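Local coordinates for protein Pre-mRNA-splicing factor SAD1 (Saccharomyces cerevisiae, PDB 4MSX) that promotes assembly of newly made U4 snRNA into the U4/U6 snRNP and is required for pre-mRNA splicing, although its deubiquitinase-like domain is catalytically inactive, at residues N181-F186 and K233-K238; L375-N380 and Q476-Q481; K414-H419 and K471-Q476. One frame throughout, in Å; residues are numbered along the deposited sequence. Where two conformers were deposited one is given.

All three contacts lie in the ubiquitin-specific-protease (USP) domain and away from the zinc site of the degenerate UBP-type finger. Interaction 1 packs the loop before strand 185-186 on the C-terminal end of helix 222-234. Interactions 2 and 3 belong to one mixed beta sheet, where strand 472-480 runs between 374-379 and 409-421; they share Gln476, their centres are 10 Å apart, and a salt bridge links them, Glu479 OE1 to Lys414 NZ at 2.8 Å. Interaction 1 touches neither: its centre is 23 Å from that of interaction 2 and 20 Å from that of interaction 3, with nearest atoms about 11 and 7 Å away.

Interaction 1 (N181-F186 and K233-K238); sequences NGFIGF and KIWSPK
In the helical part of the USP fold, the loop leading into strand 185-186 lies against the C-terminal end of helix 222-234, with Gly182 on Trp235 at the centre. Gly182 CA sits over one face of the indole, 3.5 Å from the centroid of the six-membered ring and 13° off its normal, a CH-pi contact. A side chain on Gly182 would run into the ring, and at the backbone angles found here a CB would also be jammed against the carbonyl O of Asn181, which by itself calls for glycine. The indole is fixed from outside as well: NE1 donates to the carbonyl of Ser203, and Arg209 makes a cation-pi contact with the ring.

Beside the glycine, Phe183 lies alongside the tryptophan, CE1 to CH2 4.0 Å. Further along, Phe186 crosses Ile234 at about a right angle, its CZ 4.0 Å from Ile234 CG1. Leu244 of the neighbouring strand 243-244 packs on both Phe186 and Ile234.

The polar part is gathered round the carbonyls at and just past the end of the helix. Gly182 N makes a weak, bent bond to Ile234 O, and a water accepts from that same N and donates to Ile234 O and Ser236 O. Asn181 stands with CG between its backbone N and carbonyl carbon (chi1 72°), which brings the amide across the indole edge; OD1 accepts a hydrogen bond from the backbone N of Arg169. The amide nitrogen ND2 gives a nearly straight bond to Trp235 O, 2.9 Å long with 175° at the hydrogen, the oxygen lying in the amide plane.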
loop_
_atom_site.group_PDB
_atom_site.type_symbol
_atom_site.label_atom_id
_atom_site.label_comp_id
_atom_site.label_asym_id
_atom_site.label_seq_id
_atom_site.Cartn_x
_atom_site.Cartn_y
_atom_site.Cartn_z
ATOM N N ASN A 181 6.863 -7.835 10.126
ATOM C CA ASN A 181 7.031 -7.658 8.679
ATOM C C ASN A 181 5.638 -7.555 8.023
ATOM O O ASN A 181 4.690 -8.181 8.496
ATOM C CB ASN A 181 7.914 -8.720 8.004
ATOM C CG ASN A 181 7.253 -10.115 7.891
ATOM O OD1 ASN A 181 6.793 -10.682 8.884
ATOM N ND2 ASN A 181 7.177 -10.642 6.682
ATOM N N GLY A 182 5.525 -6.703 7.005
ATOM C CA GLY A 182 4.230 -6.361 6.394
ATOM C C GLY A 182 3.554 -5.194 7.096
ATOM O O GLY A 182 2.726 -4.516 6.484
ATOM N N PHE A 183 3.879 -4.955 8.356
ATOM C CA PHE A 183 3.183 -3.918 9.142
ATOM C C PHE A 183 4.125 -2.735 9.401
ATOM O O PHE A 183 4.446 -2.417 10.553
ATOM C CB PHE A 183 2.667 -4.517 10.475
ATOM C CG PHE A 183 1.567 -5.504 10.274
ATOM C CD1 PHE A 183 1.848 -6.793 9.781
ATOM C CD2 PHE A 183 0.256 -5.156 10.546
ATOM C CE1 PHE A 183 0.854 -7.719 9.566
ATOM C CE2 PHE A 183 -0.754 -6.040 10.356
ATOM C CZ PHE A 183 -0.452 -7.368 9.845
ATOM N N ILE A 184 4.618 -2.121 8.331
ATOM C CA ILE A 184 5.623 -1.080 8.457
ATOM C C ILE A 184 5.098 0.228 7.856
ATOM O O ILE A 184 4.136 0.218 7.090
ATOM C CB ILE A 184 6.935 -1.457 7.741
ATOM C CG1 ILE A 184 6.681 -1.698 6.255
ATOM C CG2 ILE A 184 7.567 -2.709 8.368
ATOM C CD1 ILE A 184 7.933 -1.978 5.485
ATOM N N GLY A 185 5.751 1.326 8.224
ATOM C CA GLY A 185 5.409 2.637 7.754
ATOM C C GLY A 185 6.369 3.148 6.690
ATOM O O GLY A 185 7.256 2.405 6.141
ATOM N N PHE A 186 6.165 4.437 6.388
ATOM C CA PHE A 186 6.700 5.033 5.189
ATOM C C PHE A 186 7.113 6.464 5.533
ATOM O O PHE A 186 6.431 7.149 6.330
ATOM C CB PHE A 186 5.642 5.134 4.074
ATOM C CG PHE A 186 5.120 3.796 3.566
ATOM C CD1 PHE A 186 4.092 3.154 4.249
ATOM C CD2 PHE A 186 5.641 3.230 2.407
ATOM C CE1 PHE A 186 3.589 1.934 3.824
ATOM C CE2 PHE A 186 5.139 1.979 1.944
ATOM C CZ PHE A 186 4.095 1.358 2.658
ATOM N N LYS A 233 8.678 -5.364 -1.049
ATOM C CA LYS A 233 9.393 -4.722 0.047
ATOM C C LYS A 233 8.540 -4.558 1.258
ATOM O O LYS A 233 9.059 -4.626 2.379
ATOM C CB LYS A 233 9.900 -3.303 -0.399
ATOM C CG LYS A 233 11.057 -3.445 -1.413
ATOM C CD LYS A 233 11.431 -2.059 -2.049
ATOM C CE LYS A 233 12.717 -2.229 -2.900
ATOM N NZ LYS A 233 13.002 -0.852 -3.590
ATOM N N ILE A 234 7.232 -4.255 1.065
ATOM C CA ILE A 234 6.363 -4.060 2.246
ATOM C C ILE A 234 6.419 -5.297 3.162
ATOM O O ILE A 234 6.339 -5.189 4.405
ATOM C CB ILE A 234 4.924 -3.773 1.770
ATOM C CG1 ILE A 234 4.866 -2.288 1.299
ATOM C CG2 ILE A 234 3.862 -4.109 2.873
ATOM C CD1 ILE A 234 3.573 -2.000 0.487
ATOM N N TRP A 235 6.575 -6.467 2.541
ATOM C CA TRP A 235 6.571 -7.733 3.323
ATOM C C TRP A 235 7.986 -8.213 3.704
ATOM O O TRP A 235 8.143 -9.261 4.332
ATOM C CB TRP A 235 5.794 -8.840 2.564
ATOM C CG TRP A 235 4.321 -8.566 2.775
ATOM C CD1 TRP A 235 3.459 -7.889 1.937
ATOM C CD2 TRP A 235 3.585 -8.898 3.938
ATOM N NE1 TRP A 235 2.178 -7.815 2.538
ATOM C CE2 TRP A 235 2.260 -8.410 3.773
ATOM C CE3 TRP A 235 3.914 -9.581 5.124
ATOM C CZ2 TRP A 235 1.249 -8.601 4.775
ATOM C CZ3 TRP A 235 2.947 -9.756 6.102
ATOM C CH2 TRP A 235 1.612 -9.284 5.918
ATOM N N SER A 236 9.030 -7.459 3.325
ATOM C CA SER A 236 10.362 -8.004 3.520
ATOM C C SER A 236 10.673 -8.231 4.988
ATOM O O SER A 236 10.518 -7.322 5.816
ATOM C CB SER A 236 11.436 -7.071 2.916
ATOM O OG SER A 236 12.688 -7.504 3.422
ATOM N N PRO A 237 11.114 -9.453 5.341
ATOM C CA PRO A 237 11.529 -9.713 6.731
ATOM C C PRO A 237 13.023 -9.369 6.988
ATOM O O PRO A 237 13.521 -9.660 8.073
ATOM C CB PRO A 237 11.325 -11.253 6.886
ATOM C CG PRO A 237 11.655 -11.797 5.530
ATOM C CD PRO A 237 11.171 -10.664 4.508
ATOM N N LYS A 238 13.703 -8.774 6.011
ATOM C CA LYS A 238 15.133 -8.429 6.160
ATOM C C LYS A 238 15.473 -6.968 5.770
ATOM O O LYS A 238 16.554 -6.678 5.238
ATOM C CB LYS A 238 15.950 -9.388 5.271
ATOM C CG LYS A 238 15.922 -10.829 5.793
ATOM C CD LYS A 238 16.096 -11.896 4.672
ATOM C CE LYS A 238 17.259 -11.685 3.741
ATOM N NZ LYS A 238 17.577 -12.930 2.922
HETATM O O HOH W 1 8.261 -5.678 6.283
#

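Interaction 2 (L375-N380 and Q476-Q481)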
loop_
_atom_site.group_PDB
_atom_site.type_symbol
_atom_site.label_atom_id
_atom_site.label_comp_id
_atom_site.label_asym_id
_atom_site.label_seq_id
_atom_site.Cartn_x
_atom_site.Cartn_y
_atom_site.Cartn_z
ATOM N N LEU A 375 -14.721 -7.089 1.168
ATOM C CA LEU A 375 -15.777 -6.078 0.993
ATOM C C LEU A 375 -15.211 -4.786 1.549
ATOM O O LEU A 375 -14.836 -4.710 2.731
ATOM C CB LEU A 375 -17.024 -6.546 1.790
ATOM C CG LEU A 375 -18.294 -5.685 1.731
ATOM C CD1 LEU A 375 -18.708 -5.428 0.269
ATOM C CD2 LEU A 375 -19.429 -6.400 2.523
ATOM N N ILE A 376 -15.099 -3.784 0.673
ATOM C CA ILE A 376 -14.465 -2.517 1.028
ATOM C C ILE A 376 -15.536 -1.437 1.111
ATOM O O ILE A 376 -16.260 -1.193 0.119
ATOM C CB ILE A 376 -13.436 -2.128 -0.068
ATOM C CG1 ILE A 376 -12.471 -3.283 -0.302
ATOM C CG2 ILE A 376 -12.689 -0.807 0.362
ATOM C CD1 ILE A 376 -11.460 -3.038 -1.510
ATOM N N PHE A 377 -15.639 -0.807 2.274
ATOM C CA PHE A 377 -16.629 0.253 2.465
ATOM C C PHE A 377 -15.923 1.587 2.447
ATOM O O PHE A 377 -14.807 1.714 2.947
ATOM C CB PHE A 377 -17.255 0.177 3.855
ATOM C CG PHE A 377 -18.081 -1.077 4.089
ATOM C CD1 PHE A 377 -18.897 -1.580 3.088
ATOM C CD2 PHE A 377 -18.043 -1.711 5.320
ATOM C CE1 PHE A 377 -19.696 -2.722 3.307
ATOM C CE2 PHE A 377 -18.829 -2.882 5.553
ATOM C CZ PHE A 377 -19.625 -3.382 4.548
ATOM N N HIS A 378 -16.640 2.581 1.978
ATOM C CA HIS A 378 -16.186 3.983 2.082
ATOM C C HIS A 378 -17.296 4.754 2.824
ATOM O O HIS A 378 -18.470 4.644 2.452
ATOM C CB HIS A 378 -16.055 4.540 0.672
ATOM C CG HIS A 378 -16.128 6.046 0.580
ATOM N ND1 HIS A 378 -17.011 6.687 -0.265
ATOM C CD2 HIS A 378 -15.386 7.018 1.169
ATOM C CE1 HIS A 378 -16.831 8.001 -0.169
ATOM N NE2 HIS A 378 -15.822 8.225 0.655
ATOM N N PHE A 379 -16.929 5.532 3.833
ATOM C CA PHE A 379 -17.930 6.365 4.566
ATOM C C PHE A 379 -17.886 7.737 3.967
ATOM O O PHE A 379 -16.828 8.358 3.928
ATOM C CB PHE A 379 -17.616 6.359 6.045
ATOM C CG PHE A 379 -17.680 4.957 6.610
ATOM C CD1 PHE A 379 -18.911 4.395 6.982
ATOM C CD2 PHE A 379 -16.551 4.162 6.646
ATOM C CE1 PHE A 379 -18.974 3.055 7.442
ATOM C CE2 PHE A 379 -16.600 2.826 7.081
ATOM C CZ PHE A 379 -17.808 2.280 7.486
ATOM N N ASN A 380 -19.029 8.224 3.489
ATOM C CA ASN A 380 -18.974 9.408 2.623
ATOM C C ASN A 380 -18.836 10.675 3.466
ATOM O O ASN A 380 -19.818 11.360 3.713
ATOM C CB ASN A 380 -20.226 9.478 1.773
ATOM C CG ASN A 380 -20.118 10.551 0.698
ATOM O OD1 ASN A 380 -19.023 11.075 0.451
ATOM N ND2 ASN A 380 -21.231 10.881 0.061
ATOM N N GLN A 476 -12.817 0.937 5.032
ATOM C CA GLN A 476 -12.563 -0.302 5.779
ATOM C C GLN A 476 -12.519 -1.457 4.843
ATOM O O GLN A 476 -13.227 -1.473 3.843
ATOM C CB GLN A 476 -13.719 -0.633 6.802
ATOM C CG GLN A 476 -13.720 0.381 7.945
ATOM C CD GLN A 476 -14.856 0.128 8.925
ATOM O OE1 GLN A 476 -15.883 -0.505 8.569
ATOM N NE2 GLN A 476 -14.658 0.568 10.165
ATOM N N VAL A 477 -11.760 -2.479 5.242
ATOM C CA VAL A 477 -11.722 -3.703 4.437
ATOM C C VAL A 477 -12.206 -4.810 5.376
ATOM O O VAL A 477 -11.667 -4.951 6.459
ATOM C CB VAL A 477 -10.302 -4.080 3.959
ATOM C CG1 VAL A 477 -10.306 -5.448 3.229
ATOM C CG2 VAL A 477 -9.727 -2.982 2.996
ATOM N N TRP A 478 -13.249 -5.508 4.952
ATOM C CA TRP A 478 -13.841 -6.629 5.733
ATOM C C TRP A 478 -13.600 -7.913 4.969
ATOM O O TRP A 478 -13.703 -7.928 3.722
ATOM C CB TRP A 478 -15.352 -6.409 5.888
ATOM C CG TRP A 478 -15.679 -5.267 6.795
ATOM C CD1 TRP A 478 -15.630 -3.927 6.471
ATOM C CD2 TRP A 478 -16.059 -5.329 8.182
ATOM N NE1 TRP A 478 -15.972 -3.174 7.567
ATOM C CE2 TRP A 478 -16.273 -4.008 8.615
ATOM C CE3 TRP A 478 -16.312 -6.392 9.089
ATOM C CZ2 TRP A 478 -16.674 -3.693 9.936
ATOM C CZ3 TRP A 478 -16.714 -6.079 10.386
ATOM C CH2 TRP A 478 -16.883 -4.743 10.793
ATOM N N GLU A 479 -13.309 -9.009 5.691
ATOM C CA GLU A 479 -12.985 -10.250 5.023
ATOM C C GLU A 479 -14.035 -11.328 5.405
ATOM O O GLU A 479 -14.393 -11.473 6.583
ATOM C CB GLU A 479 -11.607 -10.778 5.455
ATOM C CG GLU A 479 -11.270 -12.093 4.757
ATOM C CD GLU A 479 -9.813 -12.562 4.972
ATOM O OE1 GLU A 479 -9.169 -12.146 5.982
ATOM O OE2 GLU A 479 -9.329 -13.351 4.116
ATOM N N LYS A 480 -14.525 -12.009 4.395
ATOM C CA LYS A 480 -15.656 -12.933 4.565
ATOM C C LYS A 480 -15.149 -14.161 5.328
ATOM O O LYS A 480 -14.022 -14.616 5.106
ATOM C CB LYS A 480 -16.244 -13.309 3.196
ATOM C CG LYS A 480 -17.313 -14.427 3.210
ATOM C CD LYS A 480 -18.319 -14.224 2.077
ATOM C CE LYS A 480 -17.814 -14.662 0.754
ATOM N NZ LYS A 480 -18.804 -14.345 -0.323
ATOM N N GLN A 481 -15.936 -14.611 6.298
ATOM C CA GLN A 481 -15.575 -15.790 7.095
ATOM C C GLN A 481 -16.315 -17.011 6.579
ATOM O O GLN A 481 -17.476 -16.900 6.152
ATOM C CB GLN A 481 -15.980 -15.587 8.559
ATOM C CG GLN A 481 -15.411 -14.343 9.159
ATOM C CD GLN A 481 -13.892 -14.343 9.085
ATOM O OE1 GLN A 481 -13.237 -15.068 9.844
ATOM N NE2 GLN A 481 -13.316 -13.540 8.152
#
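Phe377 and Trp478 meet at the apolar centre of a pair of antiparallel strands, 374-379 and 472-480, neighbours in the mixed sheet of the USP domain. The Phe377 ring brings its CD2-CE2 side over one face of the indole, CE2 to Trp478 CD1 3.5 Å, with the phenyl plane 53° from that of the five-membered ring. Both side chains have CG anti to the carbonyl carbon (chi1 -65° and -70°), which leans them together on the face shared with Leu375 and Gln476. Ile347 of helix 347-350 packs on Phe377, Phe379 and Gln476, and Leu413 on Trp478. On the other face Ile376 CG1 touches Val477 CG2 at 4.3 Å.

Backbone bonds tie the strands at the hydrogen-bonded pairs Leu375-Trp478 and Phe377-Gln476, two bonds each, such as Trp478 N to Leu375 O at 2.8 Å.

At the polar edge, Trp478 NE1 donates to Gln476 OE1 at 2.9 Å; the oxygen lies near the indole plane, whereas the donor stands above the plane of the amide. Gln476 NE2 is held by Asn416 OD1. Phe379 presents its edge to OE1, CZ to OE1 3.6 Å, its ring almost perpendicular to the amide. A phenylalanine in place of Trp478 would probably leave Gln476 OE1 without its N-H donor and take away part of the surface Phe377 packs on. The indole thus serves two chemistries, an apolar face for Phe377 and an N-H that satisfies a buried amide oxygen.

Interaction 3 (K414-H419 and K471-Q476)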
loop_
_atom_site.group_PDB
_atom_site.type_symbol
_atom_site.label_atom_id
_atom_site.label_comp_id
_atom_site.label_asym_id
_atom_site.label_seq_id
_atom_site.Cartn_x
_atom_site.Cartn_y
_atom_site.Cartn_z
ATOM N N LYS A 414 -10.570 -6.153 8.859
ATOM C CA LYS A 414 -9.147 -6.439 8.670
ATOM C C LYS A 414 -8.310 -5.163 8.509
ATOM O O LYS A 414 -7.124 -5.162 8.805
ATOM C CB LYS A 414 -8.942 -7.302 7.411
ATOM C CG LYS A 414 -9.519 -8.754 7.512
ATOM C CD LYS A 414 -8.674 -9.666 8.437
ATOM C CE LYS A 414 -7.214 -9.811 7.935
ATOM N NZ LYS A 414 -7.081 -10.417 6.570
ATOM N N ALA A 415 -8.930 -4.077 8.032
ATOM C CA ALA A 415 -8.181 -2.829 7.838
ATOM C C ALA A 415 -9.136 -1.657 8.010
ATOM O O ALA A 415 -10.323 -1.747 7.620
ATOM C CB ALA A 415 -7.578 -2.801 6.413
ATOM N N ASN A 416 -8.607 -0.574 8.570
ATOM C CA ASN A 416 -9.399 0.627 8.867
ATOM C C ASN A 416 -8.537 1.861 8.519
ATOM O O ASN A 416 -7.486 2.052 9.118
ATOM C CB ASN A 416 -9.759 0.603 10.362
ATOM C CG ASN A 416 -10.769 1.700 10.752
ATOM O OD1 ASN A 416 -11.744 1.917 10.059
ATOM N ND2 ASN A 416 -10.493 2.417 11.829
ATOM N N VAL A 417 -8.937 2.640 7.511
ATOM C CA VAL A 417 -8.179 3.862 7.176
ATOM C C VAL A 417 -8.913 5.008 7.854
ATOM O O VAL A 417 -10.110 5.197 7.628
ATOM C CB VAL A 417 -8.146 4.071 5.683
ATOM C CG1 VAL A 417 -7.349 5.391 5.291
ATOM C CG2 VAL A 417 -7.413 2.846 5.019
ATOM N N VAL A 418 -8.173 5.795 8.607
ATOM C CA VAL A 418 -8.737 6.819 9.462
ATOM C C VAL A 418 -8.315 8.194 8.986
ATOM O O VAL A 418 -7.172 8.400 8.514
ATOM C CB VAL A 418 -8.210 6.585 10.889
ATOM C CG1 VAL A 418 -8.325 7.830 11.720
ATOM C CG2 VAL A 418 -8.997 5.379 11.506
ATOM N N HIS A 419 -9.232 9.148 9.128
ATOM C CA HIS A 419 -8.985 10.506 8.686
ATOM C C HIS A 419 -8.630 11.360 9.919
ATOM O O HIS A 419 -9.308 11.305 10.920
ATOM C CB HIS A 419 -10.240 11.067 8.002
ATOM C CG HIS A 419 -10.094 12.492 7.569
ATOM N ND1 HIS A 419 -10.893 13.502 8.060
ATOM C CD2 HIS A 419 -9.230 13.080 6.703
ATOM C CE1 HIS A 419 -10.531 14.650 7.509
ATOM N NE2 HIS A 419 -9.530 14.421 6.677
ATOM N N LYS A 471 -11.934 6.845 16.278
ATOM C CA LYS A 471 -11.353 7.766 15.272
ATOM C C LYS A 471 -12.234 7.791 14.038
ATOM O O LYS A 471 -13.083 6.877 13.835
ATOM C CB LYS A 471 -9.937 7.264 14.892
ATOM C CG LYS A 471 -8.981 7.346 16.076
ATOM C CD LYS A 471 -7.512 7.320 15.646
ATOM C CE LYS A 471 -6.572 7.524 16.846
ATOM N NZ LYS A 471 -5.110 7.252 16.530
ATOM N N GLU A 472 -12.016 8.783 13.182
ATOM C CA GLU A 472 -12.918 8.956 12.053
ATOM C C GLU A 472 -12.612 7.974 10.896
ATOM O O GLU A 472 -11.742 8.273 10.050
ATOM C CB GLU A 472 -12.784 10.369 11.557
ATOM C CG GLU A 472 -13.865 10.776 10.569
ATOM C CD GLU A 472 -13.666 12.190 10.013
ATOM O OE1 GLU A 472 -13.750 13.159 10.798
ATOM O OE2 GLU A 472 -13.431 12.347 8.782
ATOM N N THR A 473 -13.362 6.876 10.835
ATOM C CA THR A 473 -13.174 5.860 9.803
ATOM C C THR A 473 -13.587 6.414 8.427
ATOM O O THR A 473 -14.607 7.135 8.273
ATOM C CB THR A 473 -13.933 4.534 10.124
ATOM O OG1 THR A 473 -13.619 3.588 9.110
ATOM C CG2 THR A 473 -15.489 4.754 10.155
ATOM N N PHE A 474 -12.763 6.135 7.419
ATOM C CA PHE A 474 -13.044 6.595 6.054
ATOM C C PHE A 474 -13.206 5.395 5.104
ATOM O O PHE A 474 -14.126 5.366 4.292
ATOM C CB PHE A 474 -11.868 7.474 5.568
ATOM C CG PHE A 474 -12.050 8.031 4.177
ATOM C CD1 PHE A 474 -13.052 8.962 3.907
ATOM C CD2 PHE A 474 -11.170 7.668 3.150
ATOM C CE1 PHE A 474 -13.215 9.487 2.631
ATOM C CE2 PHE A 474 -11.331 8.200 1.862
ATOM C CZ PHE A 474 -12.326 9.109 1.595
ATOM N N ILE A 475 -12.261 4.440 5.155
ATOM C CA ILE A 475 -12.351 3.223 4.375
ATOM C C ILE A 475 -12.089 2.013 5.263
ATOM O O ILE A 475 -11.215 2.051 6.122
ATOM C CB ILE A 475 -11.230 3.200 3.250
ATOM C CG1 ILE A 475 -11.698 3.972 2.030
ATOM C CG2 ILE A 475 -10.879 1.751 2.853
ATOM C CD1 ILE A 475 -10.520 4.272 1.093
ATOM N N GLN A 476 -12.817 0.937 5.032
ATOM C CA GLN A 476 -12.563 -0.302 5.779
ATOM C C GLN A 476 -12.519 -1.457 4.843
ATOM O O GLN A 476 -13.227 -1.473 3.843
ATOM C CB GLN A 476 -13.719 -0.633 6.802
ATOM C CG GLN A 476 -13.720 0.381 7.945
ATOM C CD GLN A 476 -14.856 0.128 8.925
ATOM O OE1 GLN A 476 -15.883 -0.505 8.569
ATOM N NE2 GLN A 476 -14.658 0.568 10.165
HETATM O O HOH W 2 -12.228 4.253 13.136
HETATM O O HOH W 3 -9.885 10.669 13.549
HETATM O O HOH W 4 -11.006 13.573 11.841
#
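The His419 ring meets Glu472 at its edge: ND1 donates to OE2 at 2.9 Å, in a bent bond that reaches the carboxylate from above its plane, with OE2 itself tilted from the imidazole plane and ring and carboxylate turned 40° apart. Both side chains leave with CG trans to the backbone nitrogen (chi1 177° and -168°) and run side by side, pointing the same way. Each flat group has a second partner, Ser438 OG for His419 NE2 and Arg393 for Glu472 OE1, and Trp440 and Phe382 pack round the imidazole.

The Asn416 amide is the other flat group. Its OD1 accepts twice, from Thr473 OG1 at 2.7 Å in the carbonyl plane, and from Gln476 NE2 at 3.2 Å, which stands well above that plane. Its ND2 binds Gln443 OE1 and a water that accepts from ND2 and donates to Lys471 O, which leaves the amide little freedom to rotate.

These side chains project from strands 409-421 and 472-480, antiparallel neighbours in the USP sheet, whose register slips by one at a classic beta bulge: Phe474 and Ile475 both face Val417. Val417 O therefore takes a firm bond from Phe474 N, 2.8 Å, and a weak one from Ile475 N, while Val417 N gives an almost straight bond to Ile475 O at 2.7 Å. On the face of Val417 and Ile475, whose CB atoms are 4.0 Å apart, Leu201 and Ser197 of helix 189-203 pack on Val417. Val418, on the face of Asn416 and Thr473, sets CG1 against Lys471 CB at 3.6 Å, and Lys471 NZ pairs with Glu454.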